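PDB 3BQX: glyoxalase-related enzyme from Fulvimarina pelagi, which is of unknown function but belongs to the glyoxalase/bleomycin resistance/dioxygenase (vicinal oxygen chelate) superfamily, whose members include lyases, dioxygenases and antibiotic-binding proteins. Local coordinates for residues 75-80 with 121-126; 25-30 with 88-93; 35-40 with 49-54; 18-23 with 39-44. All blocks are in the same frame, centred on the assembly; numbering follows the deposited sequence.

The chain is built round two four-stranded mixed sheets, each ordered 1-4-3-2, in keeping with the paired βαβββ modules of the vicinal oxygen chelate fold. Contact 3 (35-40 with 49-54) and contact 4 (18-23 with 39-44) involve the first sheet and helix 16-26, which packs on it; they share Ile39 and Phe40, with centres about 10 Å apart. Both close before contact 1 (75-80 with 121-126) opens in the second sheet, its centre about 26 Å from that of contact 3. Contact 2 (25-30 with 88-93) spans contact 3 along the chain and crosses contact 1; it brings helix 16-26 against helix 83-92. Phe27 of contact 2 and Tyr23 of contact 4 both meet Trp121 of contact 1.

Contact 1. Residues 75-80 with 121-126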
# COMPACT_ATOMS: atom_id res chain seq x y z
N HIS A 75 -3.02 1.06 -10.05
CA HIS A 75 -2.08 1.75 -10.92
C HIS A 75 -2.99 2.41 -11.95
O HIS A 75 -3.73 1.72 -12.65
CB HIS A 75 -1.12 0.78 -11.62
CG HIS A 75 -0.20 1.44 -12.60
ND1 HIS A 75 -0.46 1.53 -13.95
CD2 HIS A 75 0.97 2.11 -12.40
CE1 HIS A 75 0.51 2.22 -14.54
NE2 HIS A 75 1.38 2.58 -13.62
N ASN A 76 -2.96 3.74 -12.02
CA ASN A 76 -3.80 4.48 -12.95
C ASN A 76 -3.05 4.89 -14.22
O ASN A 76 -1.94 5.42 -14.16
CB ASN A 76 -4.37 5.72 -12.26
CG ASN A 76 -5.48 5.39 -11.29
OD1 ASN A 76 -5.63 4.24 -10.86
ND2 ASN A 76 -6.27 6.40 -10.92
N VAL A 77 -3.67 4.63 -15.37
CA VAL A 77 -3.06 4.94 -16.66
C VAL A 77 -3.61 6.23 -17.26
O VAL A 77 -4.66 6.72 -16.86
CB VAL A 77 -3.28 3.77 -17.64
CG1 VAL A 77 -2.67 2.50 -17.06
CG2 VAL A 77 -4.76 3.58 -17.91
N ARG A 78 -2.89 6.77 -18.25
CA ARG A 78 -3.29 8.03 -18.87
C ARG A 78 -4.30 7.96 -20.02
O ARG A 78 -4.73 8.99 -20.53
CB ARG A 78 -2.03 8.79 -19.34
CG ARG A 78 -1.11 9.20 -18.20
CD ARG A 78 0.05 10.04 -18.71
NE ARG A 78 1.01 10.37 -17.65
CZ ARG A 78 0.79 11.25 -16.68
NH1 ARG A 78 -0.37 11.90 -16.61
NH2 ARG A 78 1.73 11.48 -15.77
N ALA A 79 -4.69 6.75 -20.42
CA ALA A 79 -5.67 6.59 -21.50
C ALA A 79 -6.36 5.24 -21.38
O ALA A 79 -5.74 4.26 -20.98
CB ALA A 79 -4.99 6.73 -22.86
N GLU A 80 -7.64 5.19 -21.74
CA GLU A 80 -8.40 3.95 -21.65
C GLU A 80 -7.77 2.81 -22.43
O GLU A 80 -7.88 1.65 -22.05
CB GLU A 80 -9.84 4.15 -22.13
CG GLU A 80 -10.80 3.09 -21.65
CD GLU A 80 -12.24 3.39 -22.04
OE1 GLU A 80 -12.70 4.53 -21.80
OE2 GLU A 80 -12.91 2.48 -22.56
N TRP A 121 -3.77 -6.19 -7.78
CA TRP A 121 -3.51 -4.93 -8.44
C TRP A 121 -4.69 -4.54 -9.31
O TRP A 121 -5.22 -5.37 -10.05
CB TRP A 121 -2.28 -5.01 -9.34
CG TRP A 121 -0.99 -4.89 -8.62
CD1 TRP A 121 -0.26 -5.90 -8.07
CD2 TRP A 121 -0.30 -3.67 -8.32
NE1 TRP A 121 0.86 -5.39 -7.44
CE2 TRP A 121 0.85 -4.03 -7.58
CE3 TRP A 121 -0.53 -2.32 -8.61
CZ2 TRP A 121 1.77 -3.07 -7.12
CZ3 TRP A 121 0.38 -1.37 -8.14
CH2 TRP A 121 1.52 -1.76 -7.41
N GLU A 122 -5.11 -3.29 -9.21
CA GLU A 122 -6.17 -2.79 -10.06
C GLU A 122 -5.48 -1.96 -11.12
O GLU A 122 -4.63 -1.13 -10.79
CB GLU A 122 -7.15 -1.90 -9.29
CG GLU A 122 -8.14 -1.19 -10.22
CD GLU A 122 -9.09 -0.27 -9.48
OE1 GLU A 122 -8.75 0.14 -8.35
OE2 GLU A 122 -10.16 0.06 -10.03
N ILE A 123 -5.79 -2.20 -12.39
CA ILE A 123 -5.24 -1.40 -13.47
C ILE A 123 -6.44 -0.59 -13.89
O ILE A 123 -7.44 -1.14 -14.35
CB ILE A 123 -4.72 -2.26 -14.63
CG1 ILE A 123 -3.66 -3.25 -14.12
CG2 ILE A 123 -4.13 -1.36 -15.71
CD1 ILE A 123 -2.51 -2.60 -13.37
N ALA A 124 -6.36 0.72 -13.74
CA ALA A 124 -7.50 1.56 -14.04
C ALA A 124 -7.25 2.84 -14.80
O ALA A 124 -6.17 3.42 -14.74
CB ALA A 124 -8.21 1.91 -12.72
N PHE A 125 -8.29 3.27 -15.51
CA PHE A 125 -8.29 4.52 -16.23
C PHE A 125 -9.39 5.33 -15.55
O PHE A 125 -10.56 4.98 -15.64
CB PHE A 125 -8.63 4.34 -17.71
CG PHE A 125 -8.90 5.63 -18.43
CD1 PHE A 125 -7.92 6.61 -18.51
CD2 PHE A 125 -10.15 5.88 -18.99
CE1 PHE A 125 -8.18 7.83 -19.14
CE2 PHE A 125 -10.42 7.10 -19.62
CZ PHE A 125 -9.44 8.07 -19.69
N ASN A 126 -9.01 6.37 -14.82
CA ASN A 126 -9.96 7.23 -14.13
C ASN A 126 -9.56 8.66 -14.45
O ASN A 126 -8.75 9.27 -13.76
CB ASN A 126 -9.90 7.01 -12.61
CG ASN A 126 -11.02 7.71 -11.88
OD1 ASN A 126 -11.44 8.80 -12.27
ND2 ASN A 126 -11.51 7.10 -10.81
O HOH W 1 -6.32 8.93 -12.54
O HOH W 2 -6.42 7.11 -14.86
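Phe125 lays its ring flat against the turn that follows strand 71-76. The backbone N of Glu80 sits 3.4 Å above the plane of the Phe125 ring, over its centre, with the carbonyl carbon of Ala79 on the same face. Putting CG anti to the backbone N (chi1 169°) swings the ring of Phe125 out beneath this turn, and the carbonyl O of Val77 lies at the ring edge, in its plane. The Glu80 side chain crosses the ring at about a right angle, its CB 3.6 Å from Phe125 CD2. Val77 also crosses Phe125 nearly square, its CG2 resting 3.9 Å from Phe125 CB.

Behind these side chains runs the parallel pairing of strands 71-76 and 120-125, the first and last strands of the second βαβββ module of this fold. His75 N gives a 2.8 Å bond to Glu122 O, and His75 O takes the N-H of Ala124. Val77 N then reaches Ala124 O at 2.8 Å, which carries the ladder just past the bridge of Asn76 with Ala124.

The side chains of Asn76 and Asn126 lie side by side, pointing the same way, with amide planes 19° apart. One water accepts from Asn76 ND2 and donates to Asn126 O; a second donates to Val77 O, 2.7 Å away, and accepts from Asn126 N. On the face carrying His75 and Ile123, helix 83-92 covers the strands, while His75 NE2 bonds to Leu3 O of the second subunit.

Contact 2. Residues 25-30 with 88-93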
# COMPACT_ATOMS: atom_id res chain seq x y z
N GLU A 25 9.27 -7.37 -15.71
CA GLU A 25 8.80 -7.67 -17.06
C GLU A 25 7.32 -7.33 -17.27
O GLU A 25 6.90 -7.05 -18.39
CB GLU A 25 9.03 -9.15 -17.38
CG GLU A 25 10.50 -9.53 -17.46
CD GLU A 25 10.71 -11.01 -17.73
OE1 GLU A 25 10.15 -11.51 -18.73
OE2 GLU A 25 11.43 -11.67 -16.95
N GLY A 26 6.55 -7.36 -16.18
CA GLY A 26 5.14 -7.05 -16.28
C GLY A 26 4.89 -5.55 -16.24
O GLY A 26 4.36 -4.98 -17.20
N PHE A 27 5.27 -4.91 -15.14
CA PHE A 27 5.06 -3.46 -15.01
C PHE A 27 6.14 -2.62 -15.69
O PHE A 27 5.91 -1.46 -16.01
CB PHE A 27 5.00 -3.06 -13.54
CG PHE A 27 3.61 -3.04 -12.96
CD1 PHE A 27 3.27 -3.88 -11.90
CD2 PHE A 27 2.65 -2.16 -13.45
CE1 PHE A 27 2.00 -3.85 -11.34
CE2 PHE A 27 1.37 -2.12 -12.90
CZ PHE A 27 1.04 -2.96 -11.84
N GLY A 28 7.31 -3.21 -15.91
CA GLY A 28 8.40 -2.48 -16.53
C GLY A 28 9.15 -1.62 -15.53
O GLY A 28 9.81 -0.65 -15.90
N TRP A 29 9.07 -2.00 -14.26
CA TRP A 29 9.75 -1.25 -13.20
C TRP A 29 11.13 -1.79 -12.91
O TRP A 29 11.40 -2.98 -13.09
CB TRP A 29 8.90 -1.26 -11.93
CG TRP A 29 7.53 -0.71 -12.12
CD1 TRP A 29 7.10 0.07 -13.16
CD2 TRP A 29 6.40 -0.85 -11.24
NE1 TRP A 29 5.78 0.42 -12.99
CE2 TRP A 29 5.33 -0.13 -11.82
CE3 TRP A 29 6.20 -1.51 -10.02
CZ2 TRP A 29 4.07 -0.06 -11.22
CZ3 TRP A 29 4.93 -1.44 -9.43
CH2 TRP A 29 3.89 -0.72 -10.03
N ALA A 30 12.02 -0.91 -12.47
CA ALA A 30 13.39 -1.31 -12.16
C ALA A 30 13.67 -1.04 -10.69
O ALA A 30 13.26 -0.02 -10.15
CB ALA A 30 14.37 -0.56 -13.04
N GLU A 88 -2.41 -7.43 -20.00
CA GLU A 88 -1.91 -8.59 -20.75
C GLU A 88 -0.44 -8.81 -20.41
O GLU A 88 0.01 -9.95 -20.25
CB GLU A 88 -2.05 -8.37 -22.26
CG GLU A 88 -3.48 -8.19 -22.74
CD GLU A 88 -3.57 -8.09 -24.25
OE1 GLU A 88 -2.81 -7.30 -24.85
OE2 GLU A 88 -4.41 -8.81 -24.84
N ARG A 89 0.31 -7.72 -20.29
CA ARG A 89 1.73 -7.80 -19.97
C ARG A 89 1.93 -8.34 -18.56
O ARG A 89 2.85 -9.12 -18.31
CB ARG A 89 2.39 -6.42 -20.10
CG ARG A 89 2.41 -5.87 -21.53
CD ARG A 89 3.46 -4.77 -21.70
NE ARG A 89 3.09 -3.51 -21.08
CZ ARG A 89 2.18 -2.66 -21.57
NH1 ARG A 89 1.55 -2.95 -22.70
NH2 ARG A 89 1.92 -1.53 -20.94
N LEU A 90 1.06 -7.95 -17.63
CA LEU A 90 1.18 -8.44 -16.26
C LEU A 90 0.90 -9.94 -16.21
O LEU A 90 1.58 -10.68 -15.51
CB LEU A 90 0.20 -7.70 -15.34
CG LEU A 90 0.44 -6.20 -15.13
CD1 LEU A 90 -0.64 -5.64 -14.21
CD2 LEU A 90 1.82 -5.98 -14.53
N VAL A 91 -0.12 -10.37 -16.95
CA VAL A 91 -0.47 -11.78 -16.99
C VAL A 91 0.66 -12.60 -17.60
O VAL A 91 1.01 -13.67 -17.11
CB VAL A 91 -1.75 -12.02 -17.81
CG1 VAL A 91 -2.00 -13.52 -17.97
CG2 VAL A 91 -2.94 -11.36 -17.12
N ALA A 92 1.25 -12.07 -18.67
CA ALA A 92 2.35 -12.74 -19.35
C ALA A 92 3.59 -12.83 -18.45
O ALA A 92 4.46 -13.66 -18.68
CB ALA A 92 2.69 -12.00 -20.63
N ALA A 93 3.66 -11.96 -17.44
CA ALA A 93 4.80 -11.94 -16.53
C ALA A 93 4.56 -12.73 -15.24
O ALA A 93 5.31 -12.60 -14.27
CB ALA A 93 5.16 -10.50 -16.20
O HOH W 3 5.02 -9.06 -19.88
O HOH W 4 7.43 -12.77 -18.67
O HOH W 5 4.49 -2.66 -18.77
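Gly26, near the C-terminal end of helix 16-26, meets Leu90 of helix 83-92 with their CA atoms 4.2 Å apart, where these two helices of the glyoxalase-type fold come together. The bare CA of Gly26 lies against helix 83-92, 3.7 Å from Arg89 O. The methyl of Ala93 rests on this backbone, its CB 3.4 Å from Gly26 N.

The apolar part of the contact is carried by Leu90 and Phe27. With Leu90 CG anti to the carbonyl carbon (chi1 -65°), the CD2 branch is turned toward 25-30. This methyl makes a CH-pi contact, 3.7 Å from the centroid of the Phe27 ring and 12° off its normal. The same CD2 also touches the backbone, 3.5 Å from Gly26 C. On the opposite face of the Phe27 ring lies Trp29 CZ2, 3.3 Å above the plane and offset toward the rim. Beyond the pair, Trp121 meets Phe27 edge-to-face and Ile123 packs on both Phe27 and Leu90, tying the junction to strand 120-125.

Polar links between the segments run through water. One water donates to both Glu25 O and Arg89 O, and another to Glu25 OE1 and Ala92 O. The arginine chain bends at chi3 (-73°), and a third water lies in the guanidinium plane, where it accepts from Arg89 NE at 2.8 Å and donates to Gly26 O, also at 2.8 Å.

Contact 3. Residues 35-40 with 49-54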
# COMPACT_ATOMS: atom_id res chain seq x y z
N ASN A 35 18.72 -7.31 -2.75
CA ASN A 35 19.63 -8.26 -2.11
C ASN A 35 18.85 -9.57 -2.05
O ASN A 35 17.69 -9.62 -2.46
CB ASN A 35 20.12 -7.77 -0.74
CG ASN A 35 19.04 -7.72 0.31
OD1 ASN A 35 18.03 -8.41 0.22
ND2 ASN A 35 19.27 -6.93 1.35
N PRO A 36 19.47 -10.66 -1.57
CA PRO A 36 18.75 -11.94 -1.51
C PRO A 36 17.41 -12.01 -0.77
O PRO A 36 16.68 -12.99 -0.94
CB PRO A 36 19.79 -12.88 -0.91
CG PRO A 36 21.07 -12.33 -1.46
CD PRO A 36 20.89 -10.85 -1.25
N GLU A 37 17.07 -11.01 0.02
CA GLU A 37 15.80 -11.06 0.75
C GLU A 37 14.80 -9.94 0.48
O GLU A 37 13.63 -10.07 0.83
CB GLU A 37 16.06 -11.14 2.26
CG GLU A 37 16.57 -9.86 2.89
CD GLU A 37 16.78 -9.99 4.39
OE1 GLU A 37 17.67 -10.77 4.79
OE2 GLU A 37 16.07 -9.31 5.17
N ILE A 38 15.24 -8.86 -0.14
CA ILE A 38 14.32 -7.75 -0.38
C ILE A 38 14.64 -6.96 -1.64
O ILE A 38 15.79 -6.90 -2.08
CB ILE A 38 14.33 -6.79 0.84
CG1 ILE A 38 13.11 -5.86 0.83
CG2 ILE A 38 15.61 -5.97 0.86
CD1 ILE A 38 12.90 -5.12 2.17
N ILE A 39 13.60 -6.35 -2.22
CA ILE A 39 13.75 -5.50 -3.39
C ILE A 39 12.97 -4.22 -3.14
O ILE A 39 11.84 -4.27 -2.64
CB ILE A 39 13.21 -6.17 -4.67
CG1 ILE A 39 14.02 -7.43 -4.99
CG2 ILE A 39 13.27 -5.18 -5.83
CD1 ILE A 39 13.51 -8.20 -6.19
N PHE A 40 13.58 -3.08 -3.45
CA PHE A 40 12.93 -1.79 -3.29
C PHE A 40 12.79 -1.12 -4.65
O PHE A 40 13.72 -1.14 -5.46
CB PHE A 40 13.75 -0.81 -2.43
CG PHE A 40 13.84 -1.18 -0.97
CD1 PHE A 40 12.72 -1.55 -0.25
CD2 PHE A 40 15.06 -1.10 -0.31
CE1 PHE A 40 12.80 -1.82 1.12
CE2 PHE A 40 15.15 -1.38 1.06
CZ PHE A 40 14.02 -1.74 1.77
N ALA A 49 8.31 -2.13 -1.46
CA ALA A 49 9.25 -3.17 -1.10
C ALA A 49 8.59 -4.53 -1.19
O ALA A 49 7.42 -4.69 -0.84
CB ALA A 49 9.75 -2.96 0.32
N THR A 50 9.34 -5.51 -1.70
CA THR A 50 8.87 -6.90 -1.76
C THR A 50 9.91 -7.66 -0.94
O THR A 50 11.06 -7.81 -1.36
CB THR A 50 8.79 -7.42 -3.21
OG1 THR A 50 10.08 -7.33 -3.84
CG2 THR A 50 7.79 -6.62 -4.00
N TRP A 51 9.50 -8.09 0.25
CA TRP A 51 10.36 -8.75 1.23
C TRP A 51 9.92 -10.19 1.45
O TRP A 51 8.73 -10.46 1.56
CB TRP A 51 10.21 -7.96 2.53
CG TRP A 51 11.30 -8.08 3.53
CD1 TRP A 51 12.51 -8.68 3.38
CD2 TRP A 51 11.31 -7.47 4.83
NE1 TRP A 51 13.29 -8.48 4.50
CE2 TRP A 51 12.57 -7.74 5.40
CE3 TRP A 51 10.38 -6.72 5.56
CZ2 TRP A 51 12.92 -7.29 6.68
CZ3 TRP A 51 10.73 -6.27 6.82
CH2 TRP A 51 12.00 -6.55 7.37
N LEU A 52 10.88 -11.12 1.53
CA LEU A 52 10.51 -12.52 1.79
C LEU A 52 9.68 -12.54 3.07
O LEU A 52 10.06 -11.93 4.07
CB LEU A 52 11.77 -13.38 1.97
CG LEU A 52 12.58 -13.62 0.70
CD1 LEU A 52 13.82 -14.44 1.03
CD2 LEU A 52 11.72 -14.33 -0.34
N VAL A 53 8.56 -13.25 3.03
CA VAL A 53 7.64 -13.31 4.17
C VAL A 53 8.29 -13.68 5.50
O VAL A 53 7.96 -13.09 6.53
CB VAL A 53 6.49 -14.31 3.91
CG1 VAL A 53 5.45 -14.19 5.01
CG2 VAL A 53 5.87 -14.04 2.56
N GLN A 54 9.21 -14.65 5.50
CA GLN A 54 9.85 -15.05 6.75
C GLN A 54 10.51 -13.85 7.43
O GLN A 54 10.43 -13.69 8.64
CB GLN A 54 10.93 -16.11 6.51
CG GLN A 54 10.58 -17.23 5.55
CD GLN A 54 10.96 -16.91 4.12
OE1 GLN A 54 10.23 -16.23 3.41
NE2 GLN A 54 12.13 -17.40 3.69
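Asn35 OD1 is gripped by two backbone donors, Glu37 N and Ile38 N, each 2.8 Å away and on opposite faces of the amide plane. The bond from Glu37 N makes an Asx turn, and that from Ile38 N extends it to an Asx motif, just before strand 38-40.

Across the contact, Glu37 O takes the N-H of Leu52 at 3.0 Å. The same carbonyl oxygen lies at the edge of the Trp51 indole, in its plane, with a CH approach of 3.1 Å from Trp51 CD1. The Glu37 side chain reaches round to the same indole: OE2 accepts from Trp51 NE1 at 3.0 Å with a nearly straight N-H (171°). That oxygen is met on its anti side, with the indole nitrogen 24° out of the carboxylate plane. Glu37 CG stands between the backbone N and the carbonyl carbon (chi1 72°), and from there the chain runs out alongside Trp51.

Strands 38-40 and 49-52 run antiparallel as the two arms of a β-hairpin. Ile39 and Thr50 are the hydrogen-bonded pair, bonded N to O in both directions. Ile38 with Trp51 and Phe40 with Ala49 are non-hydrogen-bonded pairs with side chains on one shared face. There Ile38 CD1 covers the five-membered ring of Trp51 in a CH-pi contact, 3.7 Å from its centroid, while Ala49 CB meets the edge of the Phe40 ring 3.3 Å from CD1.

The face bearing Ile39 and Thr50 is covered by helix 16-26. Strand 8-13 bonds to the far side of 47-52, Leu52 occupies the N-cap position of helix 53-60, and Trp129 of the second subunit meets Phe40 edge-to-face.

Contact 4. Residues 18-23 with 39-44; sequences ASARFY and IFYQMN
Helix 16-26 packs on one face of the first sheet of this glyoxalase-type fold, and here it lies over strand 38-42. Its segment 18-23 and strand 39-42 run almost in the same direction, 16° apart, and the axes of these two segments come no nearer than 10.8 Å, so side chains and water span the gap.

Tyr41 makes the main approach. Its CG is anti to the carbonyl carbon (chi1 -59°), and the ring carries OH up to the helix, 3.4 Å from Tyr23 CB. That methylene also touches Tyr41 CZ, so the phenol end lies against the root of the Tyr23 side chain. The two side chains cross at about a right angle, with ring planes 51° apart, an oblique pair. Nearer the start of the strand, Ile39 extends CD1 to 4.0 Å from Ala20 CB.

Tyr23 sends its own hydroxyl away from the strand. There it bonds to Asp115 OD2 and to Trp121 NE1 of the second sheet. Phe22 CD2 lies over the centre of one face of the Tyr23 ring, while Ser19 OG sits at its edge, in plane.

The buried hydroxyl of Tyr41 is satisfied through two waters, both close to the plane of its ring. One lies 2.7 Å from Tyr41 OH and 2.8 Å from Ser19 OG. The other is 2.8 Å from Tyr41 OH and donates a hydrogen bond to Ala20 O at 3.0 Å.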
# COMPACT_ATOMS: atom_id res chain seq x y z
N ALA A 18 10.49 -14.66 -8.99
CA ALA A 18 9.12 -14.63 -9.50
C ALA A 18 8.52 -13.23 -9.34
O ALA A 18 7.85 -12.72 -10.24
CB ALA A 18 8.26 -15.66 -8.77
N SER A 19 8.78 -12.62 -8.20
CA SER A 19 8.27 -11.27 -7.92
C SER A 19 8.95 -10.25 -8.84
O SER A 19 8.29 -9.40 -9.42
CB SER A 19 8.53 -10.92 -6.46
OG SER A 19 7.88 -9.70 -6.11
N ALA A 20 10.27 -10.35 -8.97
CA ALA A 20 11.02 -9.44 -9.82
C ALA A 20 10.56 -9.53 -11.28
O ALA A 20 10.58 -8.54 -12.00
CB ALA A 20 12.52 -9.74 -9.72
N ARG A 21 10.16 -10.73 -11.70
CA ARG A 21 9.68 -10.93 -13.06
C ARG A 21 8.37 -10.17 -13.29
O ARG A 21 8.20 -9.50 -14.31
CB ARG A 21 9.45 -12.42 -13.33
CG ARG A 21 8.90 -12.72 -14.71
CD ARG A 21 8.36 -14.14 -14.79
NE ARG A 21 7.68 -14.39 -16.06
CZ ARG A 21 6.86 -15.42 -16.27
NH1 ARG A 21 6.62 -16.28 -15.29
NH2 ARG A 21 6.28 -15.58 -17.45
N PHE A 22 7.45 -10.28 -12.33
CA PHE A 22 6.17 -9.60 -12.42
C PHE A 22 6.33 -8.08 -12.47
O PHE A 22 5.81 -7.42 -13.36
CB PHE A 22 5.28 -9.97 -11.23
CG PHE A 22 3.93 -9.31 -11.25
CD1 PHE A 22 2.93 -9.77 -12.10
CD2 PHE A 22 3.66 -8.22 -10.42
CE1 PHE A 22 1.67 -9.16 -12.12
CE2 PHE A 22 2.40 -7.61 -10.44
CZ PHE A 22 1.41 -8.08 -11.29
N TYR A 23 7.07 -7.53 -11.51
CA TYR A 23 7.25 -6.08 -11.47
C TYR A 23 8.18 -5.56 -12.55
O TYR A 23 7.98 -4.46 -13.07
CB TYR A 23 7.70 -5.65 -10.06
CG TYR A 23 6.58 -5.87 -9.05
CD1 TYR A 23 5.44 -5.07 -9.08
CD2 TYR A 23 6.62 -6.94 -8.17
CE1 TYR A 23 4.36 -5.34 -8.26
CE2 TYR A 23 5.53 -7.23 -7.35
CZ TYR A 23 4.40 -6.42 -7.40
OH TYR A 23 3.30 -6.74 -6.63
N ILE A 39 13.60 -6.35 -2.22
CA ILE A 39 13.75 -5.50 -3.39
C ILE A 39 12.97 -4.22 -3.14
O ILE A 39 11.84 -4.27 -2.64
CB ILE A 39 13.21 -6.17 -4.67
CG1 ILE A 39 14.02 -7.43 -4.99
CG2 ILE A 39 13.27 -5.18 -5.83
CD1 ILE A 39 13.51 -8.20 -6.19
N PHE A 40 13.58 -3.08 -3.45
CA PHE A 40 12.93 -1.79 -3.29
C PHE A 40 12.79 -1.12 -4.65
O PHE A 40 13.72 -1.14 -5.46
CB PHE A 40 13.75 -0.81 -2.43
CG PHE A 40 13.84 -1.18 -0.97
CD1 PHE A 40 12.72 -1.55 -0.25
CD2 PHE A 40 15.06 -1.10 -0.31
CE1 PHE A 40 12.80 -1.82 1.12
CE2 PHE A 40 15.15 -1.38 1.06
CZ PHE A 40 14.02 -1.74 1.77
N TYR A 41 11.62 -0.54 -4.90
CA TYR A 41 11.36 0.19 -6.14
C TYR A 41 10.98 1.61 -5.72
O TYR A 41 10.16 1.80 -4.82
CB TYR A 41 10.17 -0.41 -6.91
CG TYR A 41 10.32 -1.86 -7.32
CD1 TYR A 41 10.88 -2.21 -8.55
CD2 TYR A 41 9.89 -2.88 -6.48
CE1 TYR A 41 11.00 -3.54 -8.93
CE2 TYR A 41 10.01 -4.21 -6.84
CZ TYR A 41 10.57 -4.54 -8.07
OH TYR A 41 10.71 -5.86 -8.41
N GLN A 42 11.59 2.62 -6.34
CA GLN A 42 11.24 4.00 -6.01
C GLN A 42 9.96 4.36 -6.74
O GLN A 42 9.90 4.30 -7.97
CB GLN A 42 12.35 4.96 -6.42
CG GLN A 42 12.02 6.42 -6.08
CD GLN A 42 11.91 6.65 -4.58
OE1 GLN A 42 12.86 6.45 -3.84
NE2 GLN A 42 10.72 7.07 -4.13
N MSE A 43 8.93 4.74 -5.99
CA MSE A 43 7.64 5.09 -6.57
C MSE A 43 7.35 6.59 -6.50
O MSE A 43 8.24 7.40 -6.24
CB MSE A 43 6.54 4.30 -5.87
CG MSE A 43 6.86 2.78 -5.76
SE MSE A 43 7.02 1.78 -7.43
CE MSE A 43 5.15 1.71 -7.83
N ASN A 44 6.09 6.94 -6.73
CA ASN A 44 5.63 8.33 -6.74
C ASN A 44 5.40 8.91 -5.34
O ASN A 44 4.26 9.17 -4.94
CB ASN A 44 4.34 8.44 -7.57
CG ASN A 44 3.28 7.43 -7.15
OD1 ASN A 44 3.56 6.24 -7.05
ND2 ASN A 44 2.06 7.90 -6.92
O HOH W 6 9.84 -7.75 -6.63
O HOH W 7 12.14 -6.25 -10.77